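PDB 3W21: prolyl 4-hydroxylase alpha subunit Fe(2+) 2OG dioxygenase domain-containing protein from Burkholderia ambifaria, which binds zinc and 2-oxoglutarate and is probably an iron(II)- and 2-oxoglutarate-dependent dioxygenase. Local coordinates for residues Met40-Asp45 / Gly235-Phe240; Arg141-Phe146 / Ser253-Met258. All coordinates share one frame; numbering follows the deposited sequence.

From the N terminus, strand 37-41 is the first partner laid down, and contact 1 closes a long loop when strand 236-241 returns to pair with it, some 195 residues on. Inside that span lies strand 139-143, whose partner, strand 255-265, comes only after strand 236-241; contact 2 therefore opens within the first loop and closes outside it, and the two loops cross instead of nesting. Both belong to one mixed sheet, with strand 178-183 pairing to both 236-241 and 255-265 and bridging the two contacts. Their centres lie about 17 Å apart. Contact 1 ties the N-terminal strands to the core, whereas contact 2 builds the seat for 2-oxoglutarate.

Contact 1 of 2, residues Met40-Asp45 / Gly235-Phe240; sequences MDIVPD and GQLTLF. With AKG (2-oxoglutaric acid), chain D.
Met40 and Leu237 face each other as a hydrogen-bonded antiparallel pair. Met40 N donates to Leu237 O at 3.0 Å, and Leu237 N returns a bond to Met40 O at 2.8 Å, this second one lying in the carbonyl plane. Both side chains emerge on the same face of the sheet, against helix 23-31, where long apolar residues suit a buried layer. Met40, built as selenomethionine, is bent at chi3, and its SE lies 3.9 Å from Leu239 CD1, the two chains passing at a slant. Leu237 CB is pressed by Ile42 CG1 at 3.5 Å, a snug fit for two carbons.

Strands 37-41 and 236-241 are neighbours in a mixed sheet consistent with the double-stranded beta-helix (jelly-roll) core of 2-oxoglutarate dioxygenases, and pairing stops just beyond Asp41. There Gly235 takes over: its carbonyl oxygen accepts from two successive amides, Ile42 N at 3.0 Å and Val43 N at 3.1 Å. The Val43 bond is the straighter (167° at the hydrogen) and lies on a lone pair in the carbonyl plane. Gly235 has a positive phi (92°), which glycine adopts readily, and with no side chain it can lie close against the Ile42-Val43 backbone.

On the other face, Asp41 and Gln236 form the adjacent non-hydrogen-bonded pair and run side by side in the same direction. Gln236 NE2 reaches Asp41 OD1 on its syn side at 2.8 Å, the carboxylate and amide planes being turned 37° apart. An amide suits this partly exposed spot because its two ends serve different partners: OE1 accepts from Gln233 N. Farther along the strand, Phe240 meets 2-oxoglutarate with its ring edge, CZ lying 3.7 Å from ligand O2.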
HETATM    1  N   MSE A  40      30.882  14.355   2.773  1.00 30.01           N
HETATM    2  CA  MSE A  40      31.110  15.342   1.688  1.00 31.79           C
HETATM    3  C   MSE A  40      30.480  16.661   2.085  1.00 35.20           C
HETATM    4  O   MSE A  40      29.370  16.689   2.675  1.00 35.34           O
HETATM    5  CB  MSE A  40      30.390  14.832   0.421  1.00 31.33           C
HETATM    6  CG  MSE A  40      30.705  13.382   0.001  1.00 33.83           C
HETATM    7 SE   MSE A  40      29.714  12.898  -1.656  1.00 32.87          SE
HETATM    8  CE  MSE A  40      30.665  14.098  -2.944  1.00 31.49           C
ATOM      9  N   ASP A  41      31.142  17.758   1.735  1.00 34.15           N
ATOM     10  CA  ASP A  41      30.646  19.066   2.061  1.00 33.08           C
ATOM     11  C   ASP A  41      29.763  19.585   0.941  1.00 34.11           C
ATOM     12  O   ASP A  41      30.252  20.031  -0.092  1.00 29.32           O
ATOM     13  CB  ASP A  41      31.839  20.002   2.209  1.00 41.28           C
ATOM     14  CG  ASP A  41      32.687  19.670   3.398  1.00 41.46           C
ATOM     15  OD1 ASP A  41      32.363  18.723   4.141  1.00 43.23           O
ATOM     16  OD2 ASP A  41      33.702  20.358   3.578  1.00 39.44           O
ATOM     17  N   ILE A  42      28.447  19.451   1.106  1.00 34.36           N
ATOM     18  CA  ILE A  42      27.537  19.722   0.028  1.00 34.76           C
ATOM     19  C   ILE A  42      26.977  21.140   0.030  1.00 36.90           C
ATOM     20  O   ILE A  42      26.968  21.802  -0.994  1.00 36.08           O
ATOM     21  CB  ILE A  42      26.375  18.710   0.020  1.00 34.90           C
ATOM     22  CG1 ILE A  42      26.904  17.279   0.022  1.00 32.77           C
ATOM     23  CG2 ILE A  42      25.542  18.907  -1.215  1.00 31.88           C
ATOM     24  CD1 ILE A  42      27.629  16.896  -1.253  1.00 32.47           C
ATOM     25  N   VAL A  43      26.464  21.590   1.162  1.00 32.09           N
ATOM     26  CA  VAL A  43      25.738  22.834   1.135  1.00 40.86           C
ATOM     27  C   VAL A  43      26.476  23.873   1.989  1.00 42.29           C
ATOM     28  O   VAL A  43      26.717  23.621   3.168  1.00 39.85           O
ATOM     29  CB  VAL A  43      24.184  22.708   1.327  1.00 44.39           C
ATOM     30  CG1 VAL A  43      23.709  21.336   1.790  1.00 46.49           C
ATOM     31  CG2 VAL A  43      23.526  23.895   2.036  1.00 44.00           C
ATOM     32  N   PRO A  44      26.901  24.997   1.355  1.00 44.00           N
ATOM     33  CA  PRO A  44      27.615  26.094   2.058  1.00 43.78           C
ATOM     34  C   PRO A  44      26.703  26.790   3.074  1.00 42.83           C
ATOM     35  O   PRO A  44      25.460  26.702   2.966  1.00 39.99           O
ATOM     36  CB  PRO A  44      27.952  27.068   0.929  1.00 45.78           C
ATOM     37  CG  PRO A  44      26.823  26.883  -0.040  1.00 44.86           C
ATOM     38  CD  PRO A  44      26.617  25.363  -0.048  1.00 47.86           C
ATOM     39  N   ASP A  45      27.334  27.465   4.036  1.00 48.50           N
ATOM     40  CA  ASP A  45      26.670  28.151   5.165  1.00 51.83           C
ATOM     41  C   ASP A  45      25.479  29.102   4.821  1.00 52.12           C
ATOM     42  O   ASP A  45      24.518  29.233   5.599  1.00 57.42           O
ATOM     43  CB  ASP A  45      27.749  28.845   6.006  1.00 56.29           C
ATOM     44  CG  ASP A  45      27.243  29.309   7.382  1.00 63.31           C
ATOM     45  OD1 ASP A  45      26.089  29.004   7.800  1.00 56.27           O
ATOM     46  OD2 ASP A  45      28.025  30.014   8.049  1.00 68.14           O
ATOM     47  N   GLY A 235      25.417  20.945   6.618  1.00 36.52           N
ATOM     48  CA  GLY A 235      25.890  21.055   5.241  1.00 36.35           C
ATOM     49  C   GLY A 235      26.567  19.806   4.725  1.00 36.61           C
ATOM     50  O   GLY A 235      26.753  19.655   3.524  1.00 40.60           O
ATOM     51  N   GLN A 236      26.953  18.897   5.624  1.00 32.79           N
ATOM     52  CA  GLN A 236      27.673  17.679   5.204  1.00 30.82           C
ATOM     53  C   GLN A 236      26.731  16.490   4.908  1.00 33.43           C
ATOM     54  O   GLN A 236      25.770  16.231   5.650  1.00 29.71           O
ATOM     55  CB  GLN A 236      28.700  17.286   6.272  1.00 34.40           C
ATOM     56  CG  GLN A 236      29.877  18.253   6.394  1.00 32.86           C
ATOM     57  CD  GLN A 236      30.977  17.685   7.265  1.00 34.37           C
ATOM     58  OE1 GLN A 236      30.714  17.117   8.307  1.00 30.78           O
ATOM     59  NE2 GLN A 236      32.188  17.846   6.844  1.00 34.72           N
ATOM     60  N   LEU A 237      27.034  15.752   3.841  1.00 28.95           N
ATOM     61  CA  LEU A 237      26.293  14.560   3.480  1.00 27.13           C
ATOM     62  C   LEU A 237      27.106  13.349   3.894  1.00 29.01           C
ATOM     63  O   LEU A 237      28.241  13.211   3.460  1.00 27.38           O
ATOM     64  CB  LEU A 237      26.108  14.489   1.954  1.00 27.67           C
ATOM     65  CG  LEU A 237      25.565  13.167   1.336  1.00 29.97           C
ATOM     66  CD1 LEU A 237      24.107  12.938   1.760  1.00 29.77           C
ATOM     67  CD2 LEU A 237      25.670  13.198  -0.189  1.00 28.88           C
ATOM     68  N   THR A 238      26.517  12.439   4.682  1.00 26.35           N
ATOM     69  CA  THR A 238      27.213  11.268   5.056  1.00 24.77           C
ATOM     70  C   THR A 238      26.593  10.054   4.298  1.00 28.88           C
ATOM     71  O   THR A 238      25.380   9.762   4.400  1.00 24.93           O
ATOM     72  CB  THR A 238      27.037  11.060   6.544  1.00 27.76           C
ATOM     73  OG1 THR A 238      27.552  12.209   7.193  1.00 30.46           O
ATOM     74  CG2 THR A 238      27.784   9.771   7.046  1.00 26.80           C
ATOM     75  N   LEU A 239      27.441   9.366   3.563  1.00 26.49           N
ATOM     76  CA  LEU A 239      27.073   8.194   2.761  1.00 23.07           C
ATOM     77  C   LEU A 239      27.828   6.995   3.419  1.00 23.33           C
ATOM     78  O   LEU A 239      29.029   7.084   3.736  1.00 27.90           O
ATOM     79  CB  LEU A 239      27.585   8.402   1.336  1.00 27.97           C
ATOM     80  CG  LEU A 239      26.919   9.580   0.625  1.00 27.01           C
ATOM     81  CD1 LEU A 239      27.649   9.773  -0.702  1.00 30.07           C
ATOM     82  CD2 LEU A 239      25.439   9.218   0.435  1.00 27.53           C
ATOM     83  N   PHE A 240      27.131   5.892   3.627  1.00 22.64           N
ATOM     84  CA  PHE A 240      27.760   4.759   4.313  1.00 24.75           C
ATOM     85  C   PHE A 240      27.051   3.450   4.006  1.00 25.31           C
ATOM     86  O   PHE A 240      25.897   3.455   3.564  1.00 24.24           O
ATOM     87  CB  PHE A 240      27.763   5.001   5.834  1.00 26.36           C
ATOM     88  CG  PHE A 240      26.364   5.005   6.460  1.00 24.34           C
ATOM     89  CD1 PHE A 240      25.553   6.121   6.372  1.00 28.67           C
ATOM     90  CD2 PHE A 240      25.908   3.885   7.186  1.00 28.16           C
ATOM     91  CE1 PHE A 240      24.271   6.147   6.930  1.00 28.26           C
ATOM     92  CE2 PHE A 240      24.635   3.910   7.736  1.00 27.82           C
ATOM     93  CZ  PHE A 240      23.836   5.032   7.634  1.00 27.58           C
TER
HETATM   94  C1  AKG D 302      20.388   6.075   8.968  1.00 59.94           C
HETATM   95  O1  AKG D 302      20.037   4.874   8.816  1.00 61.09           O
HETATM   96  O2  AKG D 302      20.664   6.832   7.996  1.00 47.17           O
HETATM   97  C2  AKG D 302      20.489   6.563  10.360  1.00 65.41           C
HETATM   98  O5  AKG D 302      20.869   5.821  11.262  1.00 61.69           O
HETATM   99  C3  AKG D 302      20.107   7.983  10.696  1.00 64.06           C
HETATM  100  C4  AKG D 302      21.189   8.958  10.229  1.00 61.49           C
HETATM  101  C5  AKG D 302      20.753  10.351  10.630  1.00 63.92           C
HETATM  102  O3  AKG D 302      21.518  10.954  11.410  1.00 68.88           O
HETATM  103  O4  AKG D 302      19.664  10.846  10.201  1.00 57.86           O

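Contact 2 of 2, residues Arg141-Phe146 / Ser253-Met258; sequences RVYEPF and STRRTM. With AKG (2-oxoglutaric acid), chain D.
Arg141 to Tyr143 run antiparallel to Arg255 to Thr257, the two strand axes approaching to 4.8 Å with their directions 158° apart, and four backbone hydrogen bonds join Arg141 to Thr257 and Tyr143 to Arg255. From one face of the sheet these four side chains grip the C5 carboxylate of 2-oxoglutarate, forming a co-substrate site as in 2-oxoglutarate dioxygenases; the Arg141 side chain is about 7 Å from the zinc ion.

Arg141 NE and NH2 reach ligand O4 along the guanidinium edge, NH2 at 2.8 Å. Tyr143 OH and Thr257 OG1 each donate to O4 at 2.8 Å, neutral hydroxyls beside the arginines; the threonine hydroxyl sits between its own backbone N and carbonyl carbon (chi1 65°), which turns it toward the ligand. Arg255 meets the other oxygen, O3, with its guanidinium edge; a weak bond from NH1 spans 3.0 Å, while the placement of NH2 is less sure. Thr257 CG2 covers one face of the Arg255 guanidinium, which in turn stands over one face of the Tyr143 ring, offset toward its rim, in a cation-pi contact, Arg255 CZ lying 4.1 Å from the ring centroid with the planes 56° apart. Two arginines, one to each oxygen, suit this anionic group. Just beyond the strand ends, Thr254 OG1 donates to Glu144 OE2, which accepts through its anti lone pair, 3.0 Å away.

Arg141 NH1 also forms a salt bridge with Asp273. Phe181 of strand 178-183 packs against Arg141, Arg255 and Thr257, while on the opposite face Val142 and Arg256 meet Trp52 of helix 48-53.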
ATOM      1  N   ARG A 141      14.164  14.424   9.354  1.00 36.18           N
ATOM      2  CA  ARG A 141      14.263  13.759  10.664  1.00 40.41           C
ATOM      3  C   ARG A 141      14.618  14.799  11.713  1.00 41.42           C
ATOM      4  O   ARG A 141      15.597  15.537  11.561  1.00 39.96           O
ATOM      5  CB  ARG A 141      15.280  12.576  10.621  1.00 37.74           C
ATOM      6  CG  ARG A 141      15.001  11.725   9.382  1.00 42.13           C
ATOM      7  CD  ARG A 141      15.476  10.284   9.300  1.00 52.63           C
ATOM      8  NE  ARG A 141      16.873  10.207   8.906  1.00 59.34           N
ATOM      9  CZ  ARG A 141      17.435   9.503   7.910  1.00 52.91           C
ATOM     10  NH1 ARG A 141      16.769   8.746   7.021  1.00 46.14           N
ATOM     11  NH2 ARG A 141      18.754   9.587   7.820  1.00 47.69           N
ATOM     12  N   VAL A 142      13.817  14.885  12.769  1.00 44.83           N
ATOM     13  CA  VAL A 142      14.222  15.722  13.888  1.00 41.38           C
ATOM     14  C   VAL A 142      14.560  14.787  15.057  1.00 49.63           C
ATOM     15  O   VAL A 142      13.814  13.846  15.386  1.00 52.71           O
ATOM     16  CB  VAL A 142      13.227  16.866  14.282  1.00 45.49           C
ATOM     17  CG1 VAL A 142      12.375  17.359  13.104  1.00 46.31           C
ATOM     18  CG2 VAL A 142      12.363  16.497  15.483  1.00 44.12           C
ATOM     19  N   TYR A 143      15.712  15.026  15.661  1.00 52.93           N
ATOM     20  CA  TYR A 143      16.116  14.278  16.832  1.00 55.12           C
ATOM     21  C   TYR A 143      16.149  15.297  17.968  1.00 60.30           C
ATOM     22  O   TYR A 143      16.863  16.318  17.858  1.00 56.00           O
ATOM     23  CB  TYR A 143      17.505  13.716  16.646  1.00 52.18           C
ATOM     24  CG  TYR A 143      17.684  12.739  15.495  1.00 51.83           C
ATOM     25  CD1 TYR A 143      17.662  11.371  15.726  1.00 47.13           C
ATOM     26  CD2 TYR A 143      17.916  13.189  14.192  1.00 51.59           C
ATOM     27  CE1 TYR A 143      17.840  10.449  14.713  1.00 47.26           C
ATOM     28  CE2 TYR A 143      18.098  12.278  13.155  1.00 53.41           C
ATOM     29  CZ  TYR A 143      18.051  10.902  13.423  1.00 52.02           C
ATOM     30  OH  TYR A 143      18.265   9.985  12.426  1.00 44.75           O
ATOM     31  N   GLU A 144      15.386  15.023  19.035  1.00 60.30           N
ATOM     32  CA  GLU A 144      15.423  15.861  20.263  1.00 65.23           C
ATOM     33  C   GLU A 144      16.045  15.213  21.516  1.00 59.33           C
ATOM     34  O   GLU A 144      16.100  13.988  21.602  1.00 57.96           O
ATOM     35  CB  GLU A 144      14.080  16.529  20.529  1.00 67.60           C
ATOM     36  CG  GLU A 144      14.188  18.012  20.218  1.00 73.65           C
ATOM     37  CD  GLU A 144      13.006  18.573  19.477  1.00 81.02           C
ATOM     38  OE1 GLU A 144      12.009  17.846  19.286  1.00 94.77           O
ATOM     39  OE2 GLU A 144      13.087  19.751  19.079  1.00 84.07           O
ATOM     40  N   PRO A 145      16.607  16.040  22.423  1.00 61.62           N
ATOM     41  CA  PRO A 145      17.269  15.609  23.643  1.00 64.76           C
ATOM     42  C   PRO A 145      16.593  14.394  24.277  1.00 75.24           C
ATOM     43  O   PRO A 145      15.379  14.416  24.548  1.00 70.65           O
ATOM     44  CB  PRO A 145      17.150  16.845  24.563  1.00 72.64           C
ATOM     45  CG  PRO A 145      16.677  17.982  23.685  1.00 69.01           C
ATOM     46  CD  PRO A 145      16.727  17.502  22.270  1.00 64.12           C
ATOM     47  N   PHE A 146      17.393  13.353  24.507  1.00 78.74           N
ATOM     48  CA  PHE A 146      16.893  12.031  24.867  1.00 80.01           C
ATOM     49  C   PHE A 146      17.917  11.329  25.764  1.00 84.44           C
ATOM     50  O   PHE A 146      19.043  11.077  25.331  1.00 88.70           O
ATOM     51  CB  PHE A 146      16.625  11.237  23.574  1.00 77.43           C
ATOM     52  CG  PHE A 146      16.121   9.837  23.789  1.00 81.25           C
ATOM     53  CD1 PHE A 146      16.870   8.745  23.347  1.00 82.94           C
ATOM     54  CD2 PHE A 146      14.895   9.603  24.419  1.00 85.53           C
ATOM     55  CE1 PHE A 146      16.412   7.449  23.531  1.00 84.49           C
ATOM     56  CE2 PHE A 146      14.432   8.309  24.612  1.00 87.92           C
ATOM     57  CZ  PHE A 146      15.193   7.231  24.167  1.00 89.02           C
ATOM     58  N   SER A 253      20.952  19.201  22.242  1.00 67.89           N
ATOM     59  CA  SER A 253      19.882  20.032  21.663  1.00 56.25           C
ATOM     60  C   SER A 253      19.317  19.446  20.344  1.00 62.57           C
ATOM     61  O   SER A 253      19.763  18.381  19.865  1.00 56.18           O
ATOM     62  CB  SER A 253      20.376  21.461  21.456  1.00 56.86           C
ATOM     63  OG  SER A 253      21.604  21.479  20.755  1.00 50.79           O
ATOM     64  N   THR A 254      18.345  20.141  19.753  1.00 52.89           N
ATOM     65  CA  THR A 254      17.709  19.646  18.538  1.00 53.56           C
ATOM     66  C   THR A 254      18.697  19.474  17.401  1.00 47.30           C
ATOM     67  O   THR A 254      19.479  20.376  17.143  1.00 42.88           O
ATOM     68  CB  THR A 254      16.588  20.553  17.991  1.00 49.83           C
ATOM     69  OG1 THR A 254      15.805  21.056  19.067  1.00 54.69           O
ATOM     70  CG2 THR A 254      15.675  19.710  17.064  1.00 44.87           C
ATOM     71  N   ARG A 255      18.579  18.323  16.721  1.00 46.68           N
ATOM     72  CA  ARG A 255      19.412  17.948  15.564  1.00 46.11           C
ATOM     73  C   ARG A 255      18.447  17.658  14.420  1.00 43.56           C
ATOM     74  O   ARG A 255      17.406  17.004  14.623  1.00 47.83           O
ATOM     75  CB  ARG A 255      20.280  16.710  15.885  1.00 44.84           C
ATOM     76  CG  ARG A 255      21.284  16.330  14.776  1.00 45.35           C
ATOM     77  CD  ARG A 255      22.106  15.058  15.012  1.00 47.54           C
ATOM     78  NE  ARG A 255      21.365  13.848  14.663  1.00 58.29           N
ATOM     79  CZ  ARG A 255      21.745  12.906  13.794  1.00 52.09           C
ATOM     80  NH1 ARG A 255      22.925  12.952  13.158  1.00 52.39           N
ATOM     81  NH2 ARG A 255      20.932  11.870  13.590  1.00 53.70           N
ATOM     82  N   ARG A 256      18.758  18.185  13.235  1.00 37.43           N
ATOM     83  CA  ARG A 256      17.900  17.980  12.070  1.00 40.27           C
ATOM     84  C   ARG A 256      18.713  17.372  10.904  1.00 37.62           C
ATOM     85  O   ARG A 256      19.824  17.825  10.613  1.00 36.21           O
ATOM     86  CB  ARG A 256      17.235  19.309  11.651  1.00 36.82           C
ATOM     87  CG  ARG A 256      16.143  19.755  12.603  1.00 40.26           C
ATOM     88  CD  ARG A 256      15.383  20.936  12.040  1.00 41.99           C
ATOM     89  NE  ARG A 256      16.242  22.097  11.853  1.00 45.94           N
ATOM     90  CZ  ARG A 256      16.091  22.946  10.844  1.00 45.59           C
ATOM     91  NH1 ARG A 256      15.129  22.739   9.955  1.00 49.09           N
ATOM     92  NH2 ARG A 256      16.901  23.986  10.724  1.00 44.78           N
ATOM     93  N   THR A 257      18.155  16.326  10.296  1.00 36.16           N
ATOM     94  CA  THR A 257      18.735  15.666   9.101  1.00 36.71           C
ATOM     95  C   THR A 257      17.651  15.290   8.096  1.00 31.98           C
ATOM     96  O   THR A 257      16.456  15.307   8.421  1.00 34.90           O
ATOM     97  CB  THR A 257      19.490  14.349   9.437  1.00 34.12           C
ATOM     98  OG1 THR A 257      18.565  13.389   9.940  1.00 39.62           O
ATOM     99  CG2 THR A 257      20.649  14.573  10.452  1.00 34.62           C
HETATM  100  N   MSE A 258      18.074  14.941   6.879  1.00 28.06           N
HETATM  101  CA  MSE A 258      17.172  14.469   5.842  1.00 29.54           C
HETATM  102  C   MSE A 258      17.861  13.219   5.352  1.00 28.51           C
HETATM  103  O   MSE A 258      19.048  13.309   5.069  1.00 28.40           O
HETATM  104  CB  MSE A 258      17.478  15.466   4.712  1.00 30.27           C
HETATM  105  CG  MSE A 258      16.296  16.000   4.009  1.00 42.39           C
HETATM  106 SE   MSE A 258      17.118  17.522   3.017  1.00 39.29          SE
HETATM  107  CE  MSE A 258      16.554  18.716   4.408  1.00 29.91           C
TER
HETATM  108  C1  AKG D 302      20.388   6.075   8.968  1.00 59.94           C
HETATM  109  O1  AKG D 302      20.037   4.874   8.816  1.00 61.09           O
HETATM  110  O2  AKG D 302      20.664   6.832   7.996  1.00 47.17           O
HETATM  111  C2  AKG D 302      20.489   6.563  10.360  1.00 65.41           C
HETATM  112  O5  AKG D 302      20.869   5.821  11.262  1.00 61.69           O
HETATM  113  C3  AKG D 302      20.107   7.983  10.696  1.00 64.06           C
HETATM  114  C4  AKG D 302      21.189   8.958  10.229  1.00 61.49           C
HETATM  115  C5  AKG D 302      20.753  10.351  10.630  1.00 63.92           C
HETATM  116  O3  AKG D 302      21.518  10.954  11.410  1.00 68.88           O
HETATM  117  O4  AKG D 302      19.664  10.846  10.201  1.00 57.86           O